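Local coordinates for protein probable 2-hydroxyhepta-2,4-diene-1,7-dioate isomerase (Thermus thermophilus, PDB 2DFU) that probably isomerises 2-hydroxyhepta-2,4-diene-1,7-dioate in the breakdown of aromatic compounds, as a metal-dependent member of the fumarylacetoacetate hydrolase family, at residues Y140-D145 with L242-E247; A85-G90 with F167-P172; D94-A99 with T251-I256; M1-F6 with P172-D177. One frame throughout, in Å; residues are numbered along the deposited sequence.

Interaction 1 of 4, residues Y140-D145 with L242-E247; sequences YTVAVD and LEVAVE
V142 and V244 hold matching torsions: each has CG1 opposite its backbone N (chi1 -168° and -176°), and because each CB is directed at the other strand, the two CG1 methyls run into each other. V142 CG1 lies 3.3 Å from V244 CG1, closer than usual van der Waals contact. The other branch of V142 is used as well. Its CG2 comes to 3.5 Å from V246 CG2, the two side chains sliding past each other in opposite directions. V244 is likewise gripped from both branches, since its CG2 is 3.6 Å from V144 CG2. V144 and L242 are further apart in the backbone, their CA atoms separated by 8.8 Å, and here the longer leucine reaches across to bring CD2 within 4.4 Å of V144 CG1. The two strands pack face to face, as in a β-sandwich: strands 137-148 and 241-246 belong to different sheets, their local axes approach to 7.6 Å at 151°, and alternate residues fill the interface. Valine suits such places, being β-branched and therefore at ease in a strand, yet short enough for sheets this close. On the reverse side of 140-145, A143 packs on L168 and L170. Just past the strand, D145 forms salt bridges with K81 and K162 and lies close to E114 and E116, an acidic cluster consistent with the metal site of this family.

Interaction 2 of 4, residues A85-G90 with F167-P172; sequences ALARPG and FLPLGP
L86 and L168 lie side by side on one face of a parallel strand pair, both side chains pointing the same way, with their CD2 methyls 3.6 Å apart. L86 CG stands opposite its own carbonyl carbon (chi1 -66°), and this brings L86 CD2 over to L170 as well, 4.0 Å from L170 CD2. The tip thus bridges two leucines on the same side of strand 168-171. On the other face the shorter A87 meets the ring of P169, CB to CG 4.3 Å. Between these faces A87 N donates to L168 O at 3.1 Å, approaching well above the carbonyl plane, and A87 O receives L170 N at 3.2 Å. This pairing uses L168 O and L170 N, so it asks for no N-H from P169, whose CA instead makes a C-H...O contact of 3.4 Å with A87 O. Strand 86-87 thus lines one side of strand 168-171, while strand 137-148 bonds to the other (P169 with V144, G171 with V142), in the FAA hydrolase part of the chain. The P89 ring lies over the backbone, its CB 3.8 Å from G171 CA. That closeness and the positive phi of G171 suit a residue without a side chain, just before the cis peptide bond to P172. P89 has no N-H to offer L170 O and sets its CD there instead, 3.3 Å away, so C-H...O contacts and buried aliphatic surface supplement the short pairing's conventional bonds.

Interaction 3 of 4, residues D94-A99 with T251-I256; sequences DPWGTA and TLFTLI
F253 and W96, which bury the most surface here, meet in a T-shaped pair: the edge of the phenyl ring is turned toward the face of the indole six-membered ring, with planes at 89° and centroids 5.5 Å apart. The closest atoms are F253 CD1 and W96 CH2, at 3.7 Å. P95 fits the corner between the rings. Its CB sits 3.9 Å from the centroid of the F253 ring, a CH-pi contact over the face, and also lies over one face of the indole. The opposite face of F253 is covered by T251 CG2 from its own strand, so the phenyl ring is sandwiched between two aliphatic groups. The indole edge has a partner too: W96 CZ3 points at T254 O, 3.4 Å away and in the ring plane, where a weakly positive aromatic C-H can face a carbonyl oxygen. L255, the third large contributor, has its CG in the crowded position between backbone N and carbonyl carbon (chi1 63°), and its CD2 reaches W96 O at 3.6 Å. A99 needs only a methyl, since its CB already lies 3.5 Å from F253 O. The contact thereby seats the short, weakly bonded helix 95-98 against strand 250-259, near the edge of the five-stranded sheet. T98 steadies the turn by donating from OG1 to D94 O at 2.6 Å. R241 adds a cation-pi interaction with W96, so edge-to-face, C-H...O-like and cation-pi contacts, each directional, probably all contribute to the orientation of the indole.

Interaction 4 of 4, residues M1-F6 with P172-D177; sequences MKILRF and PWLETD
K2 and E175 form a non-hydrogen-bonded antiparallel pair, their side chains on the same face, and the lysine can be traced from root to tip. Its CB passes 4.1 Å from L174 O. Its CG lies 3.5 Å from W173 NE1, the methylene resting on the pi face of the pyrrole part of the indole. A bend at chi2 (73°) swings CD to 3.2 Å from E175 OE1; CE follows at 3.3 Å from E175 OE1, and a second bend at chi4 (80°) delivers NZ to the same oxygen at 2.8 Å, on its anti lone pair. NZ also donates to V249 O, which W173 NE1 shares. The other carboxylate oxygen is just as busy: E175 OE2 takes the chain's amino terminus, M1 N, at 3.1 Å on the syn side, somewhat out of the carboxylate plane, and D177 N at 2.8 Å on the anti lone pair. M1 N donates further to T176 OG1, 2.8 Å away. A buried glutamate so surrounded by positive groups probably stays ionised. On the reverse side I3 and L174 lie alongside each other, while paired bonds between I3 and L174 and one from T176 N to M1 O zip the backbones together. Strand 2-6 also pairs with strands 10-15 and 41-42, and E175 bonds on to Y140, so segment 173-175 lies between strand 2-6 and strand 137-148 and joins the N-terminal strands to the main fold.

How the interactions relate
Strand 168-175 is the common thread: its first part serves interaction 2, and beyond the corner at P172, the residue they share, its second part serves interaction 4, about 14 Å away between centres. Strand 137-148, used in interaction 1, hydrogen-bonds along both parts. Interactions 1 and 3, about 11 Å apart between centres, meet through strands 241-246 and 250-259. Interaction 3 adjoins interaction 2, about 9 Å off between centres, where G90 N bonds to F253 O. Along the chain, interaction 1 nests inside interaction 3 and interaction 2 inside interaction 4, whereas 1 and 2, 1 and 4, 2 and 3, and 3 and 4 cross. The crossing segments bring distant parts of the sequence together.

Interaction 1 of 4, residues Y140-D145 with L242-E247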
loop_
_atom_site.group_PDB
_atom_site.type_symbol
_atom_site.label_atom_id
_atom_site.label_comp_id
_atom_site.label_asym_id
_atom_site.label_seq_id
_atom_site.Cartn_x
_atom_site.Cartn_y
_atom_site.Cartn_z
ATOM N N TYR A 140 -14.835 13.017 -3.933
ATOM C CA TYR A 140 -13.668 13.456 -4.676
ATOM C C TYR A 140 -12.858 14.491 -3.912
ATOM O O TYR A 140 -13.410 15.330 -3.207
ATOM C CB TYR A 140 -14.122 14.043 -6.011
ATOM C CG TYR A 140 -14.954 13.075 -6.807
ATOM C CD1 TYR A 140 -14.349 12.129 -7.638
ATOM C CD2 TYR A 140 -16.345 13.053 -6.681
ATOM C CE1 TYR A 140 -15.105 11.182 -8.319
ATOM C CE2 TYR A 140 -17.113 12.107 -7.359
ATOM C CZ TYR A 140 -16.483 11.174 -8.173
ATOM O OH TYR A 140 -17.216 10.217 -8.824
ATOM N N THR A 141 -11.541 14.426 -4.053
ATOM C CA THR A 141 -10.684 15.379 -3.375
ATOM C C THR A 141 -9.536 15.729 -4.308
ATOM O O THR A 141 -9.523 15.311 -5.464
ATOM C CB THR A 141 -10.175 14.814 -2.010
ATOM O OG1 THR A 141 -9.534 15.864 -1.276
ATOM C CG2 THR A 141 -9.198 13.657 -2.216
ATOM N N VAL A 142 -8.576 16.497 -3.820
ATOM C CA VAL A 142 -7.460 16.917 -4.653
ATOM C C VAL A 142 -6.150 16.347 -4.136
ATOM O O VAL A 142 -6.019 16.056 -2.949
ATOM C CB VAL A 142 -7.358 18.460 -4.673
ATOM C CG1 VAL A 142 -6.396 18.912 -5.751
ATOM C CG2 VAL A 142 -8.745 19.063 -4.890
ATOM N N ALA A 143 -5.178 16.193 -5.028
ATOM C CA ALA A 143 -3.883 15.666 -4.626
ATOM C C ALA A 143 -2.756 16.241 -5.452
ATOM O O ALA A 143 -2.968 16.810 -6.521
ATOM C CB ALA A 143 -3.866 14.153 -4.765
ATOM N N VAL A 144 -1.551 16.103 -4.925
ATOM C CA VAL A 144 -0.358 16.507 -5.638
ATOM C C VAL A 144 0.479 15.234 -5.622
ATOM O O VAL A 144 0.887 14.768 -4.560
ATOM C CB VAL A 144 0.432 17.615 -4.922
ATOM C CG1 VAL A 144 1.778 17.783 -5.596
ATOM C CG2 VAL A 144 -0.335 18.914 -4.952
ATOM N N ASP A 145 0.702 14.657 -6.792
ATOM C CA ASP A 145 1.498 13.445 -6.895
ATOM C C ASP A 145 2.961 13.871 -7.003
ATOM O O ASP A 145 3.460 14.134 -8.098
ATOM C CB ASP A 145 1.045 12.649 -8.134
ATOM C CG ASP A 145 1.939 11.454 -8.444
ATOM O OD1 ASP A 145 2.835 11.134 -7.637
ATOM O OD2 ASP A 145 1.743 10.830 -9.510
ATOM N N LEU A 242 2.495 25.638 -3.380
ATOM C CA LEU A 242 1.656 24.953 -4.354
ATOM C C LEU A 242 0.163 25.022 -4.013
ATOM O O LEU A 242 -0.279 24.876 -2.880
ATOM C CB LEU A 242 2.073 23.494 -4.453
ATOM C CG LEU A 242 3.363 23.288 -5.230
ATOM C CD1 LEU A 242 4.592 23.419 -4.337
ATOM C CD2 LEU A 242 3.452 21.896 -5.846
ATOM N N GLU A 243 -0.592 25.260 -5.073
ATOM C CA GLU A 243 -2.034 25.325 -4.953
ATOM C C GLU A 243 -2.676 24.543 -6.097
ATOM O O GLU A 243 -2.453 24.823 -7.259
ATOM C CB GLU A 243 -2.379 26.807 -5.101
ATOM C CG GLU A 243 -3.819 27.173 -4.763
ATOM C CD GLU A 243 -3.950 28.684 -4.866
ATOM O OE1 GLU A 243 -5.026 29.161 -5.201
ATOM O OE2 GLU A 243 -2.951 29.377 -4.660
ATOM N N VAL A 244 -3.460 23.509 -5.744
ATOM C CA VAL A 244 -4.200 22.830 -6.799
ATOM C C VAL A 244 -5.702 23.030 -6.643
ATOM O O VAL A 244 -6.305 22.605 -5.665
ATOM C CB VAL A 244 -3.876 21.334 -6.772
ATOM C CG1 VAL A 244 -4.580 20.629 -7.935
ATOM C CG2 VAL A 244 -2.384 21.124 -6.895
ATOM N N ALA A 245 -6.333 23.731 -7.573
ATOM C CA ALA A 245 -7.750 24.011 -7.464
ATOM C C ALA A 245 -8.552 23.135 -8.416
ATOM O O ALA A 245 -8.242 23.041 -9.603
ATOM C CB ALA A 245 -8.010 25.478 -7.751
ATOM N N VAL A 246 -9.573 22.480 -7.873
ATOM C CA VAL A 246 -10.443 21.617 -8.655
ATOM C C VAL A 246 -11.843 22.172 -8.473
ATOM O O VAL A 246 -12.351 22.245 -7.352
ATOM C CB VAL A 246 -10.391 20.157 -8.152
ATOM C CG1 VAL A 246 -11.421 19.309 -8.895
ATOM C CG2 VAL A 246 -9.001 19.587 -8.372
ATOM N N GLU A 247 -12.454 22.590 -9.575
ATOM C CA GLU A 247 -13.788 23.163 -9.525
ATOM C C GLU A 247 -14.794 22.212 -8.902
ATOM O O GLU A 247 -14.823 21.023 -9.214
ATOM C CB GLU A 247 -14.243 23.574 -10.931
ATOM C CG GLU A 247 -13.697 24.929 -11.376
ATOM C CD GLU A 247 -14.120 25.304 -12.791
ATOM O OE1 GLU A 247 -15.295 25.063 -13.149
ATOM O OE2 GLU A 247 -13.282 25.847 -13.543
#

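Interaction 2 of 4, residues A85-G90 with F167-P172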
loop_
_atom_site.group_PDB
_atom_site.type_symbol
_atom_site.label_atom_id
_atom_site.label_comp_id
_atom_site.label_asym_id
_atom_site.label_seq_id
_atom_site.Cartn_x
_atom_site.Cartn_y
_atom_site.Cartn_z
ATOM N N ALA A 85 3.050 8.177 2.238
ATOM C CA ALA A 85 3.178 9.317 1.334
ATOM C C ALA A 85 2.185 10.433 1.645
ATOM O O ALA A 85 2.361 11.564 1.198
ATOM C CB ALA A 85 2.999 8.857 -0.126
ATOM N N LEU A 86 1.140 10.117 2.404
ATOM C CA LEU A 86 0.133 11.113 2.737
ATOM C C LEU A 86 0.687 12.280 3.550
ATOM O O LEU A 86 1.456 12.098 4.498
ATOM C CB LEU A 86 -1.025 10.458 3.484
ATOM C CG LEU A 86 -1.828 9.463 2.644
ATOM C CD1 LEU A 86 -2.801 8.711 3.526
ATOM C CD2 LEU A 86 -2.560 10.208 1.540
ATOM N N ALA A 87 0.290 13.487 3.165
ATOM C CA ALA A 87 0.731 14.691 3.851
ATOM C C ALA A 87 -0.473 15.601 4.064
ATOM O O ALA A 87 -1.300 15.756 3.166
ATOM C CB ALA A 87 1.796 15.395 3.023
ATOM N N ARG A 88 -0.574 16.192 5.252
ATOM C CA ARG A 88 -1.690 17.074 5.589
ATOM C C ARG A 88 -1.850 18.251 4.643
ATOM O O ARG A 88 -0.877 18.869 4.229
ATOM C CB ARG A 88 -1.546 17.623 7.016
ATOM C CG ARG A 88 -1.615 16.575 8.119
ATOM C CD ARG A 88 -1.610 17.241 9.485
ATOM N NE ARG A 88 -0.354 17.950 9.714
ATOM C CZ ARG A 88 0.762 17.361 10.127
ATOM N NH1 ARG A 88 0.771 16.052 10.367
ATOM N NH2 ARG A 88 1.868 18.073 10.284
ATOM N N PRO A 89 -3.102 18.571 4.287
ATOM C CA PRO A 89 -3.411 19.682 3.393
ATOM C C PRO A 89 -3.435 20.974 4.202
ATOM O O PRO A 89 -3.803 20.977 5.377
ATOM C CB PRO A 89 -4.799 19.327 2.881
ATOM C CG PRO A 89 -5.424 18.698 4.098
ATOM C CD PRO A 89 -4.318 17.801 4.612
ATOM N N GLY A 90 -3.043 22.073 3.580
ATOM C CA GLY A 90 -3.089 23.327 4.296
ATOM C C GLY A 90 -4.537 23.695 4.576
ATOM O O GLY A 90 -5.411 23.499 3.728
ATOM N N PHE A 167 5.004 12.217 -0.109
ATOM C CA PHE A 167 4.887 12.418 -1.553
ATOM C C PHE A 167 3.442 12.474 -2.030
ATOM O O PHE A 167 3.168 12.371 -3.229
ATOM C CB PHE A 167 5.645 11.332 -2.316
ATOM C CG PHE A 167 7.086 11.679 -2.593
ATOM C CD1 PHE A 167 7.776 12.573 -1.773
ATOM C CD2 PHE A 167 7.757 11.096 -3.666
ATOM C CE1 PHE A 167 9.116 12.883 -2.018
ATOM C CE2 PHE A 167 9.097 11.398 -3.922
ATOM C CZ PHE A 167 9.777 12.294 -3.095
ATOM N N LEU A 168 2.509 12.643 -1.101
ATOM C CA LEU A 168 1.110 12.727 -1.492
ATOM C C LEU A 168 0.247 13.670 -0.660
ATOM O O LEU A 168 -0.535 13.230 0.189
ATOM C CB LEU A 168 0.457 11.335 -1.512
ATOM C CG LEU A 168 -0.986 11.325 -2.050
ATOM C CD1 LEU A 168 -1.008 11.807 -3.503
ATOM C CD2 LEU A 168 -1.577 9.928 -1.943
ATOM N N PRO A 169 0.411 14.986 -0.859
ATOM C CA PRO A 169 -0.419 15.924 -0.095
ATOM C C PRO A 169 -1.842 15.594 -0.567
ATOM O O PRO A 169 -2.054 15.371 -1.762
ATOM C CB PRO A 169 0.051 17.287 -0.603
ATOM C CG PRO A 169 1.504 17.055 -0.894
ATOM C CD PRO A 169 1.485 15.695 -1.583
ATOM N N LEU A 170 -2.809 15.544 0.344
ATOM C CA LEU A 170 -4.169 15.194 -0.061
ATOM C C LEU A 170 -5.215 15.965 0.729
ATOM O O LEU A 170 -5.177 15.988 1.958
ATOM C CB LEU A 170 -4.392 13.686 0.129
ATOM C CG LEU A 170 -5.676 13.078 -0.442
ATOM C CD1 LEU A 170 -5.481 12.789 -1.924
ATOM C CD2 LEU A 170 -6.007 11.794 0.295
ATOM N N GLY A 171 -6.156 16.583 0.018
ATOM C CA GLY A 171 -7.198 17.353 0.680
ATOM C C GLY A 171 -7.773 18.446 -0.208
ATOM O O GLY A 171 -7.685 18.354 -1.430
ATOM N N PRO A 172 -8.362 19.505 0.371
ATOM C CA PRO A 172 -8.540 19.771 1.806
ATOM C C PRO A 172 -9.654 18.911 2.387
ATOM O O PRO A 172 -9.747 18.697 3.599
ATOM C CB PRO A 172 -8.929 21.243 1.822
ATOM C CG PRO A 172 -9.834 21.321 0.599
ATOM C CD PRO A 172 -9.006 20.560 -0.439
#

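Interaction 3 of 4, residues D94-A99 with T251-I256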
loop_
_atom_site.group_PDB
_atom_site.type_symbol
_atom_site.label_atom_id
_atom_site.label_comp_id
_atom_site.label_asym_id
_atom_site.label_seq_id
_atom_site.Cartn_x
_atom_site.Cartn_y
_atom_site.Cartn_z
ATOM N N ASP A 94 -5.623 29.343 6.844
ATOM C CA ASP A 94 -4.204 29.694 7.044
ATOM C C ASP A 94 -3.371 28.623 6.327
ATOM O O ASP A 94 -2.671 27.834 6.956
ATOM C CB ASP A 94 -3.856 29.739 8.538
ATOM C CG ASP A 94 -2.376 30.010 8.788
ATOM O OD1 ASP A 94 -1.716 30.616 7.914
ATOM O OD2 ASP A 94 -1.873 29.625 9.867
ATOM N N PRO A 95 -3.433 28.611 4.984
ATOM C CA PRO A 95 -2.767 27.703 4.043
ATOM C C PRO A 95 -1.310 27.368 4.292
ATOM O O PRO A 95 -0.964 26.250 4.670
ATOM C CB PRO A 95 -2.937 28.405 2.696
ATOM C CG PRO A 95 -4.146 29.239 2.877
ATOM C CD PRO A 95 -3.979 29.774 4.263
ATOM N N TRP A 96 -0.455 28.349 4.053
ATOM C CA TRP A 96 0.982 28.180 4.185
ATOM C C TRP A 96 1.487 27.930 5.598
ATOM O O TRP A 96 2.546 27.337 5.786
ATOM C CB TRP A 96 1.663 29.399 3.577
ATOM C CG TRP A 96 0.965 29.836 2.324
ATOM C CD1 TRP A 96 0.410 31.060 2.079
ATOM C CD2 TRP A 96 0.729 29.046 1.150
ATOM N NE1 TRP A 96 -0.155 31.083 0.829
ATOM C CE2 TRP A 96 0.025 29.862 0.234
ATOM C CE3 TRP A 96 1.043 27.729 0.781
ATOM C CZ2 TRP A 96 -0.371 29.406 -1.027
ATOM C CZ3 TRP A 96 0.649 27.273 -0.477
ATOM C CH2 TRP A 96 -0.050 28.110 -1.365
ATOM N N GLY A 97 0.735 28.372 6.596
ATOM C CA GLY A 97 1.173 28.155 7.962
ATOM C C GLY A 97 0.770 26.812 8.555
ATOM O O GLY A 97 1.278 26.429 9.609
ATOM N N THR A 98 -0.128 26.090 7.886
ATOM C CA THR A 98 -0.593 24.799 8.398
ATOM C C THR A 98 -0.270 23.588 7.531
ATOM O O THR A 98 -0.149 22.482 8.043
ATOM C CB THR A 98 -2.113 24.815 8.626
ATOM O OG1 THR A 98 -2.763 25.289 7.442
ATOM C CG2 THR A 98 -2.469 25.712 9.799
ATOM N N ALA A 99 -0.136 23.789 6.225
ATOM C CA ALA A 99 0.167 22.680 5.329
ATOM C C ALA A 99 1.426 21.934 5.770
ATOM O O ALA A 99 2.425 22.548 6.150
ATOM C CB ALA A 99 0.339 23.190 3.906
ATOM N N THR A 251 -9.628 23.582 -2.927
ATOM C CA THR A 251 -8.255 23.907 -3.260
ATOM C C THR A 251 -7.290 23.273 -2.280
ATOM O O THR A 251 -7.412 23.454 -1.074
ATOM C CB THR A 251 -8.028 25.423 -3.252
ATOM O OG1 THR A 251 -8.938 26.044 -4.168
ATOM C CG2 THR A 251 -6.603 25.743 -3.665
ATOM N N LEU A 252 -6.337 22.520 -2.813
ATOM C CA LEU A 252 -5.326 21.880 -1.994
ATOM C C LEU A 252 -4.110 22.796 -1.886
ATOM O O LEU A 252 -3.537 23.205 -2.899
ATOM C CB LEU A 252 -4.906 20.555 -2.616
ATOM C CG LEU A 252 -3.671 19.856 -2.039
ATOM C CD1 LEU A 252 -3.858 19.578 -0.547
ATOM C CD2 LEU A 252 -3.440 18.555 -2.808
ATOM N N PHE A 253 -3.722 23.110 -0.656
ATOM C CA PHE A 253 -2.563 23.956 -0.405
ATOM C C PHE A 253 -1.438 23.107 0.185
ATOM O O PHE A 253 -1.646 22.367 1.143
ATOM C CB PHE A 253 -2.917 25.059 0.592
ATOM C CG PHE A 253 -3.936 26.034 0.086
ATOM C CD1 PHE A 253 -3.556 27.097 -0.733
ATOM C CD2 PHE A 253 -5.274 25.911 0.450
ATOM C CE1 PHE A 253 -4.494 28.031 -1.176
ATOM C CE2 PHE A 253 -6.218 26.837 0.011
ATOM C CZ PHE A 253 -5.822 27.903 -0.805
ATOM N N THR A 254 -0.251 23.209 -0.391
ATOM C CA THR A 254 0.887 22.468 0.120
ATOM C C THR A 254 2.159 23.243 -0.197
ATOM O O THR A 254 2.118 24.257 -0.897
ATOM C CB THR A 254 0.969 21.048 -0.491
ATOM O OG1 THR A 254 1.990 20.304 0.181
ATOM C CG2 THR A 254 1.306 21.116 -1.962
ATOM N N LEU A 255 3.288 22.782 0.325
ATOM C CA LEU A 255 4.545 23.470 0.075
ATOM C C LEU A 255 5.753 22.566 0.243
ATOM O O LEU A 255 5.705 21.546 0.941
ATOM C CB LEU A 255 4.667 24.693 0.994
ATOM C CG LEU A 255 4.713 24.487 2.509
ATOM C CD1 LEU A 255 6.033 23.855 2.913
ATOM C CD2 LEU A 255 4.570 25.824 3.196
ATOM N N ILE A 256 6.844 22.951 -0.406
ATOM C CA ILE A 256 8.069 22.186 -0.342
ATOM C C ILE A 256 8.974 22.718 0.756
ATOM O O ILE A 256 9.218 23.926 0.854
ATOM C CB ILE A 256 8.814 22.243 -1.674
ATOM C CG1 ILE A 256 7.841 21.950 -2.816
ATOM C CG2 ILE A 256 9.951 21.222 -1.677
ATOM C CD1 ILE A 256 7.147 20.594 -2.699
#

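Interaction 4 of 4, residues M1-F6 with P172-D177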
loop_
_atom_site.group_PDB
_atom_site.type_symbol
_atom_site.label_atom_id
_atom_site.label_comp_id
_atom_site.label_asym_id
_atom_site.label_seq_id
_atom_site.Cartn_x
_atom_site.Cartn_y
_atom_site.Cartn_z
ATOM N N MET A 1 -21.867 17.267 -0.664
ATOM C CA MET A 1 -21.431 18.041 0.535
ATOM C C MET A 1 -19.934 17.828 0.738
ATOM O O MET A 1 -19.333 16.954 0.108
ATOM C CB MET A 1 -22.195 17.571 1.781
ATOM C CG MET A 1 -21.846 16.152 2.225
ATOM S SD MET A 1 -22.955 15.491 3.508
ATOM C CE MET A 1 -24.292 14.821 2.466
ATOM N N LYS A 2 -19.337 18.634 1.609
ATOM C CA LYS A 2 -17.913 18.516 1.889
ATOM C C LYS A 2 -17.683 17.715 3.159
ATOM O O LYS A 2 -18.174 18.064 4.227
ATOM C CB LYS A 2 -17.272 19.903 2.035
ATOM C CG LYS A 2 -16.759 20.538 0.733
ATOM C CD LYS A 2 -17.871 21.010 -0.164
ATOM C CE LYS A 2 -17.366 21.956 -1.257
ATOM N NZ LYS A 2 -16.736 21.266 -2.412
ATOM N N ILE A 3 -16.932 16.630 3.035
ATOM C CA ILE A 3 -16.621 15.777 4.175
ATOM C C ILE A 3 -15.131 15.906 4.473
ATOM O O ILE A 3 -14.304 15.841 3.561
ATOM C CB ILE A 3 -16.952 14.294 3.866
ATOM C CG1 ILE A 3 -18.470 14.082 3.934
ATOM C CG2 ILE A 3 -16.200 13.369 4.825
ATOM C CD1 ILE A 3 -18.904 12.659 3.624
ATOM N N LEU A 4 -14.785 16.089 5.743
ATOM C CA LEU A 4 -13.375 16.215 6.103
ATOM C C LEU A 4 -12.979 15.405 7.328
ATOM O O LEU A 4 -13.829 14.914 8.067
ATOM C CB LEU A 4 -13.015 17.680 6.356
ATOM C CG LEU A 4 -13.696 18.326 7.565
ATOM C CD1 LEU A 4 -12.851 19.477 8.105
ATOM C CD2 LEU A 4 -15.076 18.805 7.162
ATOM N N ARG A 5 -11.673 15.249 7.511
ATOM C CA ARG A 5 -11.117 14.549 8.670
ATOM C C ARG A 5 -10.277 15.600 9.364
ATOM O O ARG A 5 -9.555 16.339 8.703
ATOM C CB ARG A 5 -10.201 13.391 8.260
ATOM C CG ARG A 5 -10.905 12.075 8.051
ATOM C CD ARG A 5 -9.896 10.979 7.718
ATOM N NE ARG A 5 -9.158 10.511 8.887
ATOM C CZ ARG A 5 -7.841 10.603 9.046
ATOM N NH1 ARG A 5 -7.078 11.160 8.115
ATOM N NH2 ARG A 5 -7.277 10.095 10.134
ATOM N N PHE A 6 -10.357 15.668 10.685
ATOM C CA PHE A 6 -9.601 16.674 11.412
ATOM C C PHE A 6 -9.200 16.233 12.817
ATOM O O PHE A 6 -9.711 15.244 13.348
ATOM C CB PHE A 6 -10.424 17.959 11.503
ATOM C CG PHE A 6 -11.711 17.793 12.248
ATOM C CD1 PHE A 6 -12.803 17.178 11.647
ATOM C CD2 PHE A 6 -11.819 18.209 13.572
ATOM C CE1 PHE A 6 -13.984 16.972 12.353
ATOM C CE2 PHE A 6 -12.994 18.007 14.290
ATOM C CZ PHE A 6 -14.083 17.385 13.678
ATOM N N PRO A 172 -8.362 19.505 0.371
ATOM C CA PRO A 172 -8.540 19.771 1.806
ATOM C C PRO A 172 -9.654 18.911 2.387
ATOM O O PRO A 172 -9.747 18.697 3.599
ATOM C CB PRO A 172 -8.929 21.243 1.822
ATOM C CG PRO A 172 -9.834 21.321 0.599
ATOM C CD PRO A 172 -9.006 20.560 -0.439
ATOM N N TRP A 173 -10.520 18.445 1.502
ATOM C CA TRP A 173 -11.630 17.628 1.925
ATOM C C TRP A 173 -12.216 16.951 0.711
ATOM O O TRP A 173 -11.756 17.118 -0.410
ATOM C CB TRP A 173 -12.690 18.500 2.617
ATOM C CG TRP A 173 -12.834 19.828 1.960
ATOM C CD1 TRP A 173 -13.320 20.083 0.660
ATOM C CD2 TRP A 173 -12.622 21.122 2.578
ATOM N NE1 TRP A 173 -13.425 21.413 0.392
ATOM C CE2 TRP A 173 -12.963 22.111 1.617
ATOM C CE3 TRP A 173 -12.171 21.523 3.826
ATOM C CZ2 TRP A 173 -12.834 23.451 1.919
ATOM C CZ3 TRP A 173 -12.044 22.865 4.138
ATOM C CH2 TRP A 173 -12.371 23.839 3.171
ATOM N N LEU A 174 -13.228 16.122 0.946
ATOM C CA LEU A 174 -13.819 15.510 -0.216
ATOM C C LEU A 174 -15.240 15.978 -0.461
ATOM O O LEU A 174 -15.998 16.325 0.433
ATOM C CB LEU A 174 -13.699 13.989 -0.132
ATOM C CG LEU A 174 -14.713 13.359 0.812
ATOM C CD1 LEU A 174 -16.039 13.042 0.117
ATOM C CD2 LEU A 174 -14.214 12.036 1.387
ATOM N N GLU A 175 -15.540 16.071 -1.752
ATOM C CA GLU A 175 -16.869 16.452 -2.165
ATOM C C GLU A 175 -17.638 15.213 -2.618
ATOM O O GLU A 175 -17.173 14.424 -3.430
ATOM C CB GLU A 175 -16.702 17.437 -3.324
ATOM C CG GLU A 175 -17.968 17.658 -4.145
ATOM C CD GLU A 175 -19.032 18.283 -3.277
ATOM O OE1 GLU A 175 -18.808 19.373 -2.768
ATOM O OE2 GLU A 175 -20.086 17.676 -3.119
ATOM N N THR A 176 -18.826 14.997 -2.063
ATOM C CA THR A 176 -19.623 13.812 -2.392
ATOM C C THR A 176 -20.472 13.944 -3.658
ATOM O O THR A 176 -20.835 12.943 -4.273
ATOM C CB THR A 176 -20.596 13.454 -1.259
ATOM O OG1 THR A 176 -21.560 14.503 -1.121
ATOM C CG2 THR A 176 -19.851 13.263 0.060
ATOM N N ASP A 177 -20.793 15.174 -4.038
ATOM C CA ASP A 177 -21.629 15.413 -5.206
ATOM C C ASP A 177 -20.861 16.091 -6.345
ATOM O O ASP A 177 -20.589 17.288 -6.298
ATOM C CB ASP A 177 -22.836 16.256 -4.775
ATOM C CG ASP A 177 -23.838 16.460 -5.888
ATOM O OD1 ASP A 177 -23.929 15.594 -6.784
ATOM O OD2 ASP A 177 -24.549 17.483 -5.857
HETATM O O HOH W 1 -10.055 16.359 5.310
#